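Local coordinates for viral structural protein 4 (Bombyx mori cytoplasmic polyhedrosis virus, PDB 6TZ0) that binds GTP, probably at a P-loop site, and contacts the viral RNA-dependent RNA polymerase, consistent with a role in transcription inside the capsid, at residues 417-422 against 525-530; 450-455 against 531-536; 424-429 against 446-451. All blocks are in the same frame, centred on the assembly; numbering follows the deposited sequence.

Three helices, 417-427, 442-457 and 524-537, pack pairwise, and each contact joins a different pair. Contact 1 sets 417-427 against 524-537, contact 2 sets 442-457 against 524-537, and contact 3 sets 417-427 against 442-457. The centres lie about 9 to 10 Å apart. Met452, on 442-457, also packs on Ala422 and Leu530 of contact 1. Contacts 1 and 2 are buried; contact 3 is partly buried, with an exposed histidine. Contact 1 is mainly apolar, with a weak polar bond on the side of the GTP-site residues. Contact 2 adds a salt bridge near the polymerase chain. Contact 3 sets leucines and a histidine against Met448 and Glu451, with no hydrogen bond between its segments.

Contact 1 (417-422 against 525-530); sequences YYEQKA and VVQLFL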
loop_
_atom_site.group_PDB
_atom_site.type_symbol
_atom_site.label_atom_id
_atom_site.label_comp_id
_atom_site.label_asym_id
_atom_site.label_seq_id
_atom_site.Cartn_x
_atom_site.Cartn_y
_atom_site.Cartn_z
ATOM N N TYR B 417 -41.257 6.311 10.131
ATOM C CA TYR B 417 -40.807 6.246 11.518
ATOM C C TYR B 417 -40.023 7.492 11.910
ATOM O O TYR B 417 -40.224 8.048 13.001
ATOM C CB TYR B 417 -39.960 4.989 11.711
ATOM C CG TYR B 417 -39.403 4.800 13.097
ATOM C CD1 TYR B 417 -40.214 4.378 14.137
ATOM C CD2 TYR B 417 -38.058 5.030 13.363
ATOM C CE1 TYR B 417 -39.708 4.201 15.403
ATOM C CE2 TYR B 417 -37.543 4.857 14.628
ATOM C CZ TYR B 417 -38.372 4.440 15.641
ATOM O OH TYR B 417 -37.859 4.264 16.904
ATOM N N TYR B 418 -39.138 7.951 11.022
ATOM C CA TYR B 418 -38.333 9.128 11.319
ATOM C C TYR B 418 -39.176 10.392 11.349
ATOM O O TYR B 418 -38.842 11.335 12.072
ATOM C CB TYR B 418 -37.209 9.276 10.300
ATOM C CG TYR B 418 -36.219 8.145 10.302
ATOM C CD1 TYR B 418 -35.387 7.934 11.389
ATOM C CD2 TYR B 418 -36.068 7.330 9.191
ATOM C CE1 TYR B 418 -34.471 6.910 11.393
ATOM C CE2 TYR B 418 -35.146 6.317 9.180
ATOM C CZ TYR B 418 -34.351 6.111 10.284
ATOM O OH TYR B 418 -33.428 5.101 10.275
ATOM N N GLU B 419 -40.275 10.422 10.594
ATOM C CA GLU B 419 -41.182 11.563 10.638
ATOM C C GLU B 419 -41.879 11.652 11.987
ATOM O O GLU B 419 -42.055 12.747 12.530
ATOM C CB GLU B 419 -42.199 11.454 9.506
ATOM C CG GLU B 419 -41.559 11.518 8.138
ATOM C CD GLU B 419 -42.550 11.361 7.009
ATOM O OE1 GLU B 419 -43.736 11.085 7.281
ATOM O OE2 GLU B 419 -42.136 11.510 5.841
ATOM N N GLN B 420 -42.246 10.503 12.555
ATOM C CA GLN B 420 -42.847 10.462 13.883
ATOM C C GLN B 420 -41.854 10.892 14.955
ATOM O O GLN B 420 -42.206 11.668 15.856
ATOM C CB GLN B 420 -43.357 9.053 14.158
ATOM C CG GLN B 420 -44.481 8.641 13.239
ATOM C CD GLN B 420 -44.822 7.174 13.347
ATOM O OE1 GLN B 420 -44.160 6.421 14.057
ATOM N NE2 GLN B 420 -45.854 6.755 12.626
ATOM N N LYS B 421 -40.608 10.417 14.860
ATOM C CA LYS B 421 -39.604 10.803 15.849
ATOM C C LYS B 421 -39.261 12.287 15.750
ATOM O O LYS B 421 -39.120 12.965 16.776
ATOM C CB LYS B 421 -38.347 9.950 15.694
ATOM C CG LYS B 421 -38.595 8.459 15.823
ATOM C CD LYS B 421 -39.173 8.072 17.174
ATOM C CE LYS B 421 -38.153 8.178 18.282
ATOM N NZ LYS B 421 -38.703 7.677 19.566
ATOM N N ALA B 422 -39.180 12.823 14.528
ATOM C CA ALA B 422 -38.894 14.242 14.359
ATOM C C ALA B 422 -40.070 15.105 14.793
ATOM O O ALA B 422 -39.870 16.199 15.326
ATOM C CB ALA B 422 -38.526 14.533 12.907
ATOM N N VAL B 525 -43.782 21.325 8.678
ATOM C CA VAL B 525 -42.705 21.697 9.587
ATOM C C VAL B 525 -41.727 20.544 9.734
ATOM O O VAL B 525 -40.506 20.730 9.702
ATOM C CB VAL B 525 -43.280 22.093 10.955
ATOM C CG1 VAL B 525 -42.215 22.745 11.812
ATOM C CG2 VAL B 525 -44.497 22.945 10.780
ATOM N N VAL B 526 -42.265 19.336 9.901
ATOM C CA VAL B 526 -41.456 18.131 10.004
ATOM C C VAL B 526 -40.715 17.885 8.702
ATOM O O VAL B 526 -39.553 17.467 8.699
ATOM C CB VAL B 526 -42.361 16.947 10.380
ATOM C CG1 VAL B 526 -41.556 15.673 10.567
ATOM C CG2 VAL B 526 -43.169 17.279 11.612
ATOM N N GLN B 527 -41.362 18.190 7.578
ATOM C CA GLN B 527 -40.749 18.008 6.269
ATOM C C GLN B 527 -39.588 18.969 6.058
ATOM O O GLN B 527 -38.527 18.566 5.566
ATOM C CB GLN B 527 -41.809 18.191 5.189
ATOM C CG GLN B 527 -42.863 17.119 5.191
ATOM C CD GLN B 527 -42.314 15.784 4.774
ATOM O OE1 GLN B 527 -41.546 15.693 3.824
ATOM N NE2 GLN B 527 -42.687 14.738 5.495
ATOM N N LEU B 528 -39.759 20.233 6.451
ATOM C CA LEU B 528 -38.672 21.201 6.337
ATOM C C LEU B 528 -37.534 20.881 7.301
ATOM O O LEU B 528 -36.353 21.038 6.955
ATOM C CB LEU B 528 -39.213 22.603 6.581
ATOM C CG LEU B 528 -38.239 23.760 6.402
ATOM C CD1 LEU B 528 -37.727 23.806 4.981
ATOM C CD2 LEU B 528 -38.934 25.042 6.750
ATOM N N PHE B 529 -37.874 20.398 8.499
ATOM C CA PHE B 529 -36.865 20.012 9.480
ATOM C C PHE B 529 -36.045 18.822 8.997
ATOM O O PHE B 529 -34.814 18.810 9.133
ATOM C CB PHE B 529 -37.551 19.710 10.811
ATOM C CG PHE B 529 -36.613 19.313 11.905
ATOM C CD1 PHE B 529 -35.754 20.239 12.463
ATOM C CD2 PHE B 529 -36.615 18.022 12.402
ATOM C CE1 PHE B 529 -34.894 19.880 13.472
ATOM C CE2 PHE B 529 -35.755 17.659 13.414
ATOM C CZ PHE B 529 -34.897 18.588 13.949
ATOM N N LEU B 530 -36.705 17.831 8.394
ATOM C CA LEU B 530 -35.984 16.683 7.865
ATOM C C LEU B 530 -35.173 17.037 6.632
ATOM O O LEU B 530 -34.096 16.468 6.438
ATOM C CB LEU B 530 -36.947 15.547 7.548
ATOM C CG LEU B 530 -37.503 14.871 8.790
ATOM C CD1 LEU B 530 -38.518 13.819 8.424
ATOM C CD2 LEU B 530 -36.365 14.270 9.569
#
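Ala422 and Val526 mark the crossing of helix segments 417-422 and 525-530, with their CA atoms 6.4 Å apart; the axes approach to 9.8 Å at a steep angle of 103°. The methyl of Ala422 points at the other helix and meets three side chains. CG1 of Val526 and CD2 of Leu530 each lie 4.0 Å from Ala422 CB. Phe529 turns a ring edge to the same methyl, which sits close to the ring plane near CD2. CG1 of Val526 is anti to its backbone N (chi1 -177°), which directs this methyl toward helix 417-427. It rests 3.6 Å from the backbone O of Glu419. The other methyl of Leu530, CD1, meets Glu419 CG at 3.8 Å, and the two side chains lie roughly perpendicular. Beyond this point the glutamate chain runs extended to the polar side of the contact. There Gln527 bends at chi2 and brings its amide to the carboxylate. Gln527 NE2 donates a weak hydrogen bond to Glu419 OE2, 3.3 Å long, with the two flat groups at right angles. The side chain of Gln527 also touches Lys355 and lies near Arg520, two GTP-binding residues. The arrangement is a steep helix-helix crossing with an alanine at its centre. It packs helix 417-427 onto helix 524-537 beside residues that bind GTP in this protein, consistent with a P-loop nucleotide-binding fold.

Contact 2 (450-455 against 531-536); sequences DEMNEV and RDTYYR
Met452 and Thr533 are the nearest backbone pair of segments 450-455 and 531-536, at 7.5 Å between CA atoms; these helical segments cross at 77° with their axes 10.5 Å apart. Met452 CG meets the methyl CG2 of Thr533 at 3.8 Å. The hydroxyl of Thr533 is bonded within its own helix, to the backbone O of Phe529. A chi1 of -175° points the Arg536 chain away from its own backbone N, and the extended chain reaches across to helix 442-457. Its guanidinium forms a salt bridge with Asp450. Arg536 NH2 donates to Asp450 OD1 at 3.0 Å, on the syn side of the carboxylate, and NH1 adds a weaker bond to the same oxygen. The carboxylate and guanidinium planes are 54° apart. OD1 lies tilted out of the guanidinium plane, so this is not a flat pairing through two oxygens. The amide of Asn453 lies nearly parallel to the guanidinium plane. Asn453 ND2 and Arg536 NH1, two donors, face each other here, so the amide orientation is doubtful. Both bonds of the charge pair fall on Asp450 OD1. The ion pair probably ties the two helices there, next to Thr367 of the polymerase chain, which packs on Asn453 and Arg536.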
loop_
_atom_site.group_PDB
_atom_site.type_symbol
_atom_site.label_atom_id
_atom_site.label_comp_id
_atom_site.label_asym_id
_atom_site.label_seq_id
_atom_site.Cartn_x
_atom_site.Cartn_y
_atom_site.Cartn_z
ATOM N N ASP B 450 -28.789 17.769 16.102
ATOM C CA ASP B 450 -27.937 16.794 16.777
ATOM C C ASP B 450 -28.765 15.709 17.456
ATOM O O ASP B 450 -28.389 14.531 17.442
ATOM C CB ASP B 450 -27.033 17.493 17.785
ATOM C CG ASP B 450 -25.975 18.339 17.119
ATOM O OD1 ASP B 450 -25.619 18.034 15.964
ATOM O OD2 ASP B 450 -25.483 19.293 17.755
ATOM N N GLU B 451 -29.912 16.079 18.023
ATOM C CA GLU B 451 -30.820 15.089 18.592
ATOM C C GLU B 451 -31.449 14.220 17.508
ATOM O O GLU B 451 -31.651 13.011 17.705
ATOM C CB GLU B 451 -31.885 15.810 19.411
ATOM C CG GLU B 451 -31.323 16.466 20.658
ATOM C CD GLU B 451 -32.323 17.362 21.357
ATOM O OE1 GLU B 451 -33.382 17.646 20.770
ATOM O OE2 GLU B 451 -32.050 17.781 22.501
ATOM N N MET B 452 -31.731 14.812 16.349
ATOM C CA MET B 452 -32.190 14.016 15.216
ATOM C C MET B 452 -31.102 13.070 14.708
ATOM O O MET B 452 -31.406 11.952 14.286
ATOM C CB MET B 452 -32.672 14.932 14.098
ATOM C CG MET B 452 -33.407 14.208 12.999
ATOM S SD MET B 452 -34.963 13.520 13.580
ATOM C CE MET B 452 -35.195 12.174 12.427
ATOM N N ASN B 453 -29.831 13.474 14.765
ATOM C CA ASN B 453 -28.757 12.545 14.415
ATOM C C ASN B 453 -28.623 11.432 15.445
ATOM O O ASN B 453 -28.253 10.308 15.092
ATOM C CB ASN B 453 -27.425 13.277 14.268
ATOM C CG ASN B 453 -27.374 14.141 13.040
ATOM O OD1 ASN B 453 -27.967 13.816 12.024
ATOM N ND2 ASN B 453 -26.621 15.224 13.111
ATOM N N GLU B 454 -28.929 11.724 16.711
ATOM C CA GLU B 454 -28.967 10.679 17.731
ATOM C C GLU B 454 -30.091 9.681 17.489
ATOM O O GLU B 454 -29.950 8.501 17.823
ATOM C CB GLU B 454 -29.123 11.290 19.119
ATOM C CG GLU B 454 -27.926 12.066 19.602
ATOM C CD GLU B 454 -28.161 12.693 20.957
ATOM O OE1 GLU B 454 -29.301 12.612 21.454
ATOM O OE2 GLU B 454 -27.210 13.272 21.521
ATOM N N VAL B 455 -31.219 10.124 16.937
ATOM C CA VAL B 455 -32.253 9.131 16.649
ATOM C C VAL B 455 -32.000 8.452 15.301
ATOM O O VAL B 455 -32.526 7.362 15.052
ATOM C CB VAL B 455 -33.665 9.744 16.740
ATOM C CG1 VAL B 455 -34.020 10.524 15.526
ATOM C CG2 VAL B 455 -34.710 8.687 17.020
ATOM N N ARG B 531 -35.666 17.964 5.800
ATOM C CA ARG B 531 -34.874 18.473 4.684
ATOM C C ARG B 531 -33.575 19.092 5.177
ATOM O O ARG B 531 -32.505 18.830 4.618
ATOM C CB ARG B 531 -35.687 19.489 3.869
ATOM C CG ARG B 531 -34.979 20.022 2.611
ATOM C CD ARG B 531 -34.292 21.371 2.827
ATOM N NE ARG B 531 -33.424 21.734 1.718
ATOM C CZ ARG B 531 -32.435 22.614 1.815
ATOM N NH1 ARG B 531 -32.181 23.196 2.976
ATOM N NH2 ARG B 531 -31.681 22.888 0.763
ATOM N N ASP B 532 -33.649 19.920 6.220
ATOM C CA ASP B 532 -32.442 20.596 6.687
ATOM C C ASP B 532 -31.486 19.635 7.390
ATOM O O ASP B 532 -30.264 19.757 7.243
ATOM C CB ASP B 532 -32.816 21.760 7.591
ATOM C CG ASP B 532 -33.353 22.941 6.825
ATOM O OD1 ASP B 532 -32.943 23.140 5.668
ATOM O OD2 ASP B 532 -34.181 23.678 7.388
ATOM N N THR B 533 -32.023 18.648 8.116
ATOM C CA THR B 533 -31.184 17.620 8.734
ATOM C C THR B 533 -30.461 16.782 7.681
ATOM O O THR B 533 -29.244 16.550 7.772
ATOM C CB THR B 533 -32.045 16.724 9.619
ATOM O OG1 THR B 533 -32.713 17.519 10.597
ATOM C CG2 THR B 533 -31.197 15.682 10.325
ATOM N N TYR B 534 -31.196 16.333 6.660
ATOM C CA TYR B 534 -30.596 15.517 5.614
ATOM C C TYR B 534 -29.615 16.316 4.775
ATOM O O TYR B 534 -28.611 15.761 4.324
ATOM C CB TYR B 534 -31.684 14.924 4.725
ATOM C CG TYR B 534 -32.565 13.907 5.400
ATOM C CD1 TYR B 534 -32.139 13.216 6.523
ATOM C CD2 TYR B 534 -33.845 13.665 4.928
ATOM C CE1 TYR B 534 -32.954 12.298 7.137
ATOM C CE2 TYR B 534 -34.666 12.758 5.538
ATOM C CZ TYR B 534 -34.219 12.076 6.641
ATOM O OH TYR B 534 -35.040 11.163 7.248
ATOM N N TYR B 535 -29.880 17.611 4.568
ATOM C CA TYR B 535 -28.912 18.483 3.913
ATOM C C TYR B 535 -27.636 18.599 4.731
ATOM O O TYR B 535 -26.532 18.581 4.175
ATOM C CB TYR B 535 -29.518 19.867 3.684
ATOM C CG TYR B 535 -28.522 20.860 3.138
ATOM C CD1 TYR B 535 -28.109 20.795 1.820
ATOM C CD2 TYR B 535 -27.988 21.855 3.947
ATOM C CE1 TYR B 535 -27.195 21.688 1.320
ATOM C CE2 TYR B 535 -27.070 22.747 3.457
ATOM C CZ TYR B 535 -26.676 22.660 2.143
ATOM O OH TYR B 535 -25.763 23.555 1.642
ATOM N N ARG B 536 -27.768 18.705 6.053
ATOM C CA ARG B 536 -26.603 18.742 6.926
ATOM C C ARG B 536 -25.847 17.417 6.924
ATOM O O ARG B 536 -24.660 17.388 7.255
ATOM C CB ARG B 536 -27.055 19.149 8.336
ATOM C CG ARG B 536 -25.972 19.364 9.389
ATOM C CD ARG B 536 -26.552 20.009 10.632
ATOM N NE ARG B 536 -25.575 20.177 11.698
ATOM C CZ ARG B 536 -25.430 19.335 12.711
ATOM N NH1 ARG B 536 -26.212 18.275 12.803
ATOM N NH2 ARG B 536 -24.513 19.557 13.637
#

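Contact 3 (424-429 against 446-451); sequences ELLISH and IKMMDE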
loop_
_atom_site.group_PDB
_atom_site.type_symbol
_atom_site.label_atom_id
_atom_site.label_comp_id
_atom_site.label_asym_id
_atom_site.label_seq_id
_atom_site.Cartn_x
_atom_site.Cartn_y
_atom_site.Cartn_z
ATOM N N GLU B 424 -42.238 14.320 17.234
ATOM C CA GLU B 424 -42.172 14.330 18.693
ATOM C C GLU B 424 -41.046 15.225 19.193
ATOM O O GLU B 424 -41.192 15.915 20.211
ATOM C CB GLU B 424 -41.990 12.911 19.220
ATOM C CG GLU B 424 -43.185 12.015 19.001
ATOM C CD GLU B 424 -42.943 10.604 19.484
ATOM O OE1 GLU B 424 -41.804 10.308 19.903
ATOM O OE2 GLU B 424 -43.886 9.786 19.435
ATOM N N LEU B 425 -39.927 15.239 18.468
ATOM C CA LEU B 425 -38.801 16.089 18.830
ATOM C C LEU B 425 -39.140 17.566 18.664
ATOM O O LEU B 425 -38.661 18.408 19.428
ATOM C CB LEU B 425 -37.599 15.708 17.974
ATOM C CG LEU B 425 -36.252 16.305 18.330
ATOM C CD1 LEU B 425 -35.873 15.799 19.697
ATOM C CD2 LEU B 425 -35.224 15.894 17.300
ATOM N N LEU B 426 -39.962 17.900 17.668
ATOM C CA LEU B 426 -40.377 19.289 17.482
ATOM C C LEU B 426 -41.406 19.709 18.520
ATOM O O LEU B 426 -41.401 20.862 18.964
ATOM C CB LEU B 426 -40.932 19.497 16.074
ATOM C CG LEU B 426 -39.944 19.489 14.913
ATOM C CD1 LEU B 426 -40.680 19.445 13.593
ATOM C CD2 LEU B 426 -39.068 20.711 14.969
ATOM N N ILE B 427 -42.311 18.801 18.900
ATOM C CA ILE B 427 -43.272 19.100 19.961
ATOM C C ILE B 427 -42.559 19.316 21.295
ATOM O O ILE B 427 -42.942 20.192 22.081
ATOM C CB ILE B 427 -44.341 17.990 20.035
ATOM C CG1 ILE B 427 -45.233 18.027 18.793
ATOM C CG2 ILE B 427 -45.220 18.101 21.273
ATOM C CD1 ILE B 427 -46.009 19.318 18.643
ATOM N N SER B 428 -41.468 18.581 21.539
ATOM C CA SER B 428 -40.730 18.733 22.793
ATOM C C SER B 428 -40.036 20.089 22.932
ATOM O O SER B 428 -39.654 20.456 24.047
ATOM C CB SER B 428 -39.695 17.620 22.936
ATOM O OG SER B 428 -38.663 17.756 21.979
ATOM N N HIS B 429 -39.849 20.830 21.842
ATOM C CA HIS B 429 -39.323 22.187 21.898
ATOM C C HIS B 429 -40.390 23.242 21.649
ATOM O O HIS B 429 -40.054 24.412 21.452
ATOM C CB HIS B 429 -38.191 22.368 20.890
ATOM C CG HIS B 429 -36.949 21.611 21.231
ATOM N ND1 HIS B 429 -36.709 20.331 20.782
ATOM C CD2 HIS B 429 -35.873 21.954 21.976
ATOM C CE1 HIS B 429 -35.540 19.919 21.236
ATOM N NE2 HIS B 429 -35.012 20.886 21.962
ATOM N N ILE B 446 -29.314 23.686 14.935
ATOM C CA ILE B 446 -28.286 22.648 14.979
ATOM C C ILE B 446 -28.350 21.857 16.284
ATOM O O ILE B 446 -28.094 20.641 16.295
ATOM C CB ILE B 446 -26.913 23.308 14.737
ATOM C CG1 ILE B 446 -26.811 23.777 13.288
ATOM C CG2 ILE B 446 -25.744 22.405 15.073
ATOM C CD1 ILE B 446 -25.591 24.610 13.018
ATOM N N LYS B 447 -28.766 22.500 17.380
ATOM C CA LYS B 447 -28.937 21.798 18.649
ATOM C C LYS B 447 -30.047 20.749 18.576
ATOM O O LYS B 447 -29.974 19.722 19.257
ATOM C CB LYS B 447 -29.218 22.819 19.752
ATOM C CG LYS B 447 -29.282 22.269 21.165
ATOM C CD LYS B 447 -29.449 23.390 22.178
ATOM C CE LYS B 447 -29.683 22.845 23.581
ATOM N NZ LYS B 447 -28.491 22.117 24.095
ATOM N N MET B 448 -31.051 20.964 17.727
ATOM C CA MET B 448 -32.111 19.991 17.509
ATOM C C MET B 448 -31.740 18.949 16.463
ATOM O O MET B 448 -32.147 17.782 16.569
ATOM C CB MET B 448 -33.382 20.716 17.075
ATOM C CG MET B 448 -33.844 21.755 18.060
ATOM S SD MET B 448 -35.231 22.690 17.415
ATOM C CE MET B 448 -36.500 21.449 17.531
ATOM N N MET B 449 -30.965 19.347 15.455
ATOM C CA MET B 449 -30.502 18.391 14.460
ATOM C C MET B 449 -29.500 17.403 15.034
ATOM O O MET B 449 -29.375 16.298 14.506
ATOM C CB MET B 449 -29.875 19.116 13.276
ATOM C CG MET B 449 -30.838 19.998 12.543
ATOM S SD MET B 449 -30.055 20.907 11.217
ATOM C CE MET B 449 -31.331 22.104 10.899
ATOM N N ASP B 450 -28.789 17.769 16.102
ATOM C CA ASP B 450 -27.937 16.794 16.777
ATOM C C ASP B 450 -28.765 15.709 17.456
ATOM O O ASP B 450 -28.389 14.531 17.442
ATOM C CB ASP B 450 -27.033 17.493 17.785
ATOM C CG ASP B 450 -25.975 18.339 17.119
ATOM O OD1 ASP B 450 -25.619 18.034 15.964
ATOM O OD2 ASP B 450 -25.483 19.293 17.755
ATOM N N GLU B 451 -29.912 16.079 18.023
ATOM C CA GLU B 451 -30.820 15.089 18.592
ATOM C C GLU B 451 -31.449 14.220 17.508
ATOM O O GLU B 451 -31.651 13.011 17.705
ATOM C CB GLU B 451 -31.885 15.810 19.411
ATOM C CG GLU B 451 -31.323 16.466 20.658
ATOM C CD GLU B 451 -32.323 17.362 21.357
ATOM O OE1 GLU B 451 -33.382 17.646 20.770
ATOM O OE2 GLU B 451 -32.050 17.781 22.501
#
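Leu425 is the first residue of 424-429 to meet 446-451, and its CA lies 7.9 Å from that of Met448. With CG turned away from the backbone N, both its methyls are carried to the facing helix. CD2 lies 3.7 Å from the backbone O of Met448. Both methyls also pack on CB of Glu451, and CD1 lies beside the carboxylate oxygen OE1. The next residue, Leu426, starts off away from the partner helix. Its CD2 nevertheless reaches the terminal methyl of Met448, at 3.7 Å from CE. Ser428 makes its bond within its own segment: its OG donates to Leu425 O from above the carbonyl plane. His429, in a turn, uses the same acceptor. His429 ND1 donates to Leu425 O at 3.1 Å, nearly straight at 166° and close to the ring plane. Two donors therefore hold this carbonyl, and the bond from ND1 helps fix the turn of the imidazole. Met448 covers one face of that ring. Its CG sits 4.1 Å from the His429 ring centroid as a CH-pi contact, and its SD 4.5 Å from the centroid as a sulfur-aromatic contact. A bend at chi3 (72°) then brings Met448 CE back to the ND1 side of the ring and to Leu426. Glu451 comes from the opposite direction to the histidine. Its OE1 lies at the ring edge, 3.2 Å from His429 CE1, with the carboxylate and ring planes 35° apart; no hydrogen bond joins the two side chains. Leucine and methionine packing, with the imidazole laid against Met448, joins the two segments without a hydrogen bond between them. The nearby carboxylate may favour a positively charged imidazole, though Lys447, also in the neighbourhood, may offset this.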